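Local coordinates for protein rhizobiales Sp. Pch2 (Marine metagenome, PDB 6PB3) that is a TRIP13/Pch2-like AAA+ ATPase that probably remodels HORMA domain proteins and so regulates bacterial cGAS-like enzymes in bacteriophage immunity, at residues A182-I187 against R214-E219. Sequence-based numbering, arbitrary orientation.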
ATOM      1  N   ALA A 182      15.408  23.772 -13.367  1.00 91.43           N
ATOM      2  CA  ALA A 182      15.508  24.410 -14.677  1.00 77.09           C
ATOM      3  C   ALA A 182      14.143  24.863 -15.179  1.00 64.58           C
ATOM      4  O   ALA A 182      14.020  25.916 -15.813  1.00 69.41           O
ATOM      5  CB  ALA A 182      16.153  23.453 -15.678  1.00 70.75           C
ATOM      6  N   PHE A 183      13.108  24.070 -14.909  1.00 75.06           N
ATOM      7  CA  PHE A 183      11.762  24.400 -15.360  1.00 73.30           C
ATOM      8  C   PHE A 183      11.206  25.592 -14.595  1.00 77.61           C
ATOM      9  O   PHE A 183      10.626  26.510 -15.188  1.00 65.32           O
ATOM     10  CB  PHE A 183      10.874  23.175 -15.183  1.00 73.00           C
ATOM     11  CG  PHE A 183       9.526  23.307 -15.804  1.00 66.29           C
ATOM     12  CD1 PHE A 183       9.383  23.358 -17.181  1.00 67.84           C
ATOM     13  CD2 PHE A 183       8.391  23.375 -15.012  1.00 78.83           C
ATOM     14  CE1 PHE A 183       8.133  23.473 -17.760  1.00 58.66           C
ATOM     15  CE2 PHE A 183       7.140  23.492 -15.579  1.00 78.42           C
ATOM     16  CZ  PHE A 183       7.012  23.549 -16.957  1.00 67.09           C
ATOM     17  N   ILE A 184      11.387  25.587 -13.273  1.00 73.63           N
ATOM     18  CA  ILE A 184      10.944  26.690 -12.423  1.00 71.73           C
ATOM     19  C   ILE A 184      11.617  27.989 -12.837  1.00 61.06           C
ATOM     20  O   ILE A 184      10.967  29.029 -12.990  1.00 64.05           O
ATOM     21  CB  ILE A 184      11.252  26.367 -10.952  1.00 87.81           C
ATOM     22  CG1 ILE A 184      10.303  25.307 -10.412  1.00 92.00           C
ATOM     23  CG2 ILE A 184      11.254  27.618 -10.109  1.00 86.97           C
ATOM     24  CD1 ILE A 184      10.918  24.604  -9.232  1.00 97.86           C
ATOM     25  N   ARG A 185      12.942  27.955 -12.974  1.00 61.00           N
ATOM     26  CA  ARG A 185      13.668  29.135 -13.426  1.00 70.03           C
ATOM     27  C   ARG A 185      13.151  29.615 -14.777  1.00 72.24           C
ATOM     28  O   ARG A 185      13.040  30.823 -15.012  1.00 63.94           O
ATOM     29  CB  ARG A 185      15.164  28.830 -13.488  1.00 82.01           C
ATOM     30  CG  ARG A 185      15.777  28.567 -12.118  1.00 92.73           C
ATOM     31  CD  ARG A 185      17.217  28.097 -12.207  1.00 97.19           C
ATOM     32  NE  ARG A 185      17.738  27.745 -10.889  1.00121.89           N
ATOM     33  CZ  ARG A 185      19.001  27.405 -10.648  1.00137.12           C
ATOM     34  NH1 ARG A 185      19.881  27.367 -11.642  1.00144.57           N
ATOM     35  NH2 ARG A 185      19.387  27.104  -9.411  1.00130.89           N
ATOM     36  N   GLY A 186      12.805  28.685 -15.671  1.00 66.60           N
ATOM     37  CA  GLY A 186      12.291  29.086 -16.973  1.00 61.19           C
ATOM     38  C   GLY A 186      10.950  29.784 -16.867  1.00 71.29           C
ATOM     39  O   GLY A 186      10.728  30.828 -17.492  1.00 67.80           O
ATOM     40  N   ILE A 187      10.040  29.220 -16.073  1.00 62.63           N
ATOM     41  CA  ILE A 187       8.716  29.807 -15.892  1.00 60.20           C
ATOM     42  C   ILE A 187       8.819  31.198 -15.279  1.00 69.67           C
ATOM     43  O   ILE A 187       8.154  32.141 -15.717  1.00 66.45           O
ATOM     44  CB  ILE A 187       7.861  28.893 -15.008  1.00 63.81           C
ATOM     45  CG1 ILE A 187       7.561  27.590 -15.736  1.00 80.49           C
ATOM     46  CG2 ILE A 187       6.598  29.607 -14.564  1.00 58.39           C
ATOM     47  CD1 ILE A 187       6.795  26.645 -14.880  1.00 83.72           C
ATOM     48  N   ARG A 214       3.468  23.061  -9.355  1.00 63.75           N
ATOM     49  CA  ARG A 214       2.022  23.194  -9.209  1.00 55.68           C
ATOM     50  C   ARG A 214       1.636  24.590  -8.744  1.00 51.41           C
ATOM     51  O   ARG A 214       0.695  25.192  -9.274  1.00 51.29           O
ATOM     52  CB  ARG A 214       1.511  22.148  -8.221  1.00 55.19           C
ATOM     53  CG  ARG A 214       0.206  21.534  -8.621  1.00 68.74           C
ATOM     54  CD  ARG A 214      -0.319  20.616  -7.560  1.00 65.66           C
ATOM     55  NE  ARG A 214       0.686  19.664  -7.101  1.00 59.38           N
ATOM     56  CZ  ARG A 214       0.449  18.781  -6.141  1.00 78.71           C
ATOM     57  NH1 ARG A 214      -0.752  18.755  -5.583  1.00 82.31           N
ATOM     58  NH2 ARG A 214       1.395  17.933  -5.738  1.00 77.79           N
ATOM     59  N   ARG A 215       2.364  25.123  -7.763  1.00 52.39           N
ATOM     60  CA  ARG A 215       1.984  26.394  -7.160  1.00 62.44           C
ATOM     61  C   ARG A 215       2.175  27.571  -8.102  1.00 55.26           C
ATOM     62  O   ARG A 215       1.603  28.634  -7.852  1.00 52.68           O
ATOM     63  CB  ARG A 215       2.776  26.616  -5.865  1.00 58.04           C
ATOM     64  CG  ARG A 215       4.228  27.035  -6.053  1.00 49.20           C
ATOM     65  CD  ARG A 215       4.902  27.256  -4.669  1.00 64.01           C
ATOM     66  NE  ARG A 215       6.240  27.835  -4.793  1.00 68.36           N
ATOM     67  CZ  ARG A 215       7.365  27.198  -4.478  1.00 85.06           C
ATOM     68  NH1 ARG A 215       7.324  25.956  -3.991  1.00 71.82           N
ATOM     69  NH2 ARG A 215       8.535  27.814  -4.628  1.00 78.52           N
ATOM     70  N   ARG A 216       2.926  27.397  -9.186  1.00 49.67           N
ATOM     71  CA  ARG A 216       3.118  28.442 -10.182  1.00 44.83           C
ATOM     72  C   ARG A 216       2.074  28.444 -11.296  1.00 54.33           C
ATOM     73  O   ARG A 216       2.012  29.418 -12.053  1.00 51.53           O
ATOM     74  CB  ARG A 216       4.507  28.321 -10.800  1.00 57.00           C
ATOM     75  CG  ARG A 216       5.608  28.783  -9.858  1.00 61.38           C
ATOM     76  CD  ARG A 216       6.983  28.477 -10.413  1.00 59.28           C
ATOM     77  NE  ARG A 216       8.040  29.187  -9.683  1.00 63.90           N
ATOM     78  CZ  ARG A 216       8.572  28.773  -8.534  1.00 54.38           C
ATOM     79  NH1 ARG A 216       8.131  27.664  -7.952  1.00 67.25           N
ATOM     80  NH2 ARG A 216       9.552  29.475  -7.963  1.00 59.91           N
ATOM     81  N   ALA A 217       1.244  27.411 -11.409  1.00 51.09           N
ATOM     82  CA  ALA A 217       0.222  27.403 -12.449  1.00 48.47           C
ATOM     83  C   ALA A 217      -0.694  28.614 -12.296  1.00 57.40           C
ATOM     84  O   ALA A 217      -1.229  28.880 -11.211  1.00 51.08           O
ATOM     85  CB  ALA A 217      -0.599  26.104 -12.388  1.00 42.18           C
ATOM     86  N   ALA A 218      -0.836  29.370 -13.379  1.00 49.94           N
ATOM     87  CA  ALA A 218      -1.836  30.425 -13.407  1.00 49.97           C
ATOM     88  C   ALA A 218      -3.221  29.825 -13.394  1.00 52.88           C
ATOM     89  O   ALA A 218      -4.131  30.358 -12.756  1.00 50.16           O
ATOM     90  CB  ALA A 218      -1.653  31.295 -14.643  1.00 46.54           C
ATOM     91  N   GLU A 219      -3.395  28.706 -14.081  1.00 46.75           N
ATOM     92  CA  GLU A 219      -4.659  27.999 -14.023  1.00 46.35           C
ATOM     93  C   GLU A 219      -4.396  26.515 -14.141  1.00 43.85           C
ATOM     94  O   GLU A 219      -3.508  26.087 -14.882  1.00 48.01           O
ATOM     95  CB  GLU A 219      -5.628  28.450 -15.137  1.00 48.99           C
ATOM     96  CG  GLU A 219      -7.021  27.858 -14.971  1.00 49.67           C
ATOM     97  CD  GLU A 219      -7.989  28.268 -16.051  1.00 51.95           C
ATOM     98  OE1 GLU A 219      -7.586  28.948 -17.007  1.00 57.01           O
ATOM     99  OE2 GLU A 219      -9.171  27.893 -15.949  1.00 53.54           O
TER
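The helix turn carrying Ile184 and Ile187 faces the loop at Arg216, with 8.1 Å between Ile187 CA and Arg216 CA, the nearest pair of alpha carbons. A type I beta turn from Arg214, the last residue of helix 211-214, to Ala217 leads into that loop, closed by the bond from Ala217 N to Arg214 O. Arg216 occupies the third position of the turn and sends its side chain across to the helix.

The chain of Arg216 is extended from CG to NE and crosses Ile184 at about a right angle. Its last bend, chi4 82°, turns the guanidinium out of line with the chain and presents a face to Ile184. Methyl CG2 of Ile184 sits over the centre of that face, 3.2 Å above the plane. It lies 3.3 Å from both CZ and NH2 of Arg216, a close fit. At chi1 -73° this CG2 stands anti to the backbone N of Ile184; CG1, beside that N, comes no nearer than 4.0 Å to NH1 of Arg216. Ile187 adds a looser touch further back, where its CG2 lies 4.3 Å from Arg216 CD.

The segments thus meet by van der Waals contact alone, chiefly a methyl on the flat face of a guanidinium. The guanidinium is held from elsewhere: NE forms a salt bridge with Asp188, one residue beyond Ile187, and NH1 bonds to the carbonyl oxygen of Ala212. These bonds fix the plane against which Ile184 packs. Gln273 of the second subunit bonds to the carbonyl oxygens of Arg214 and Ala217.

Within the AAA ATPase fold, the contact joins helix 179-192 to the link between helix 211-214 and strand 219-223, outermost in the sheet of this chain. Ile184 also touches Ala212 of that short helix, and Pro74, just before strand 76-81, packs on Ile187 and Arg216.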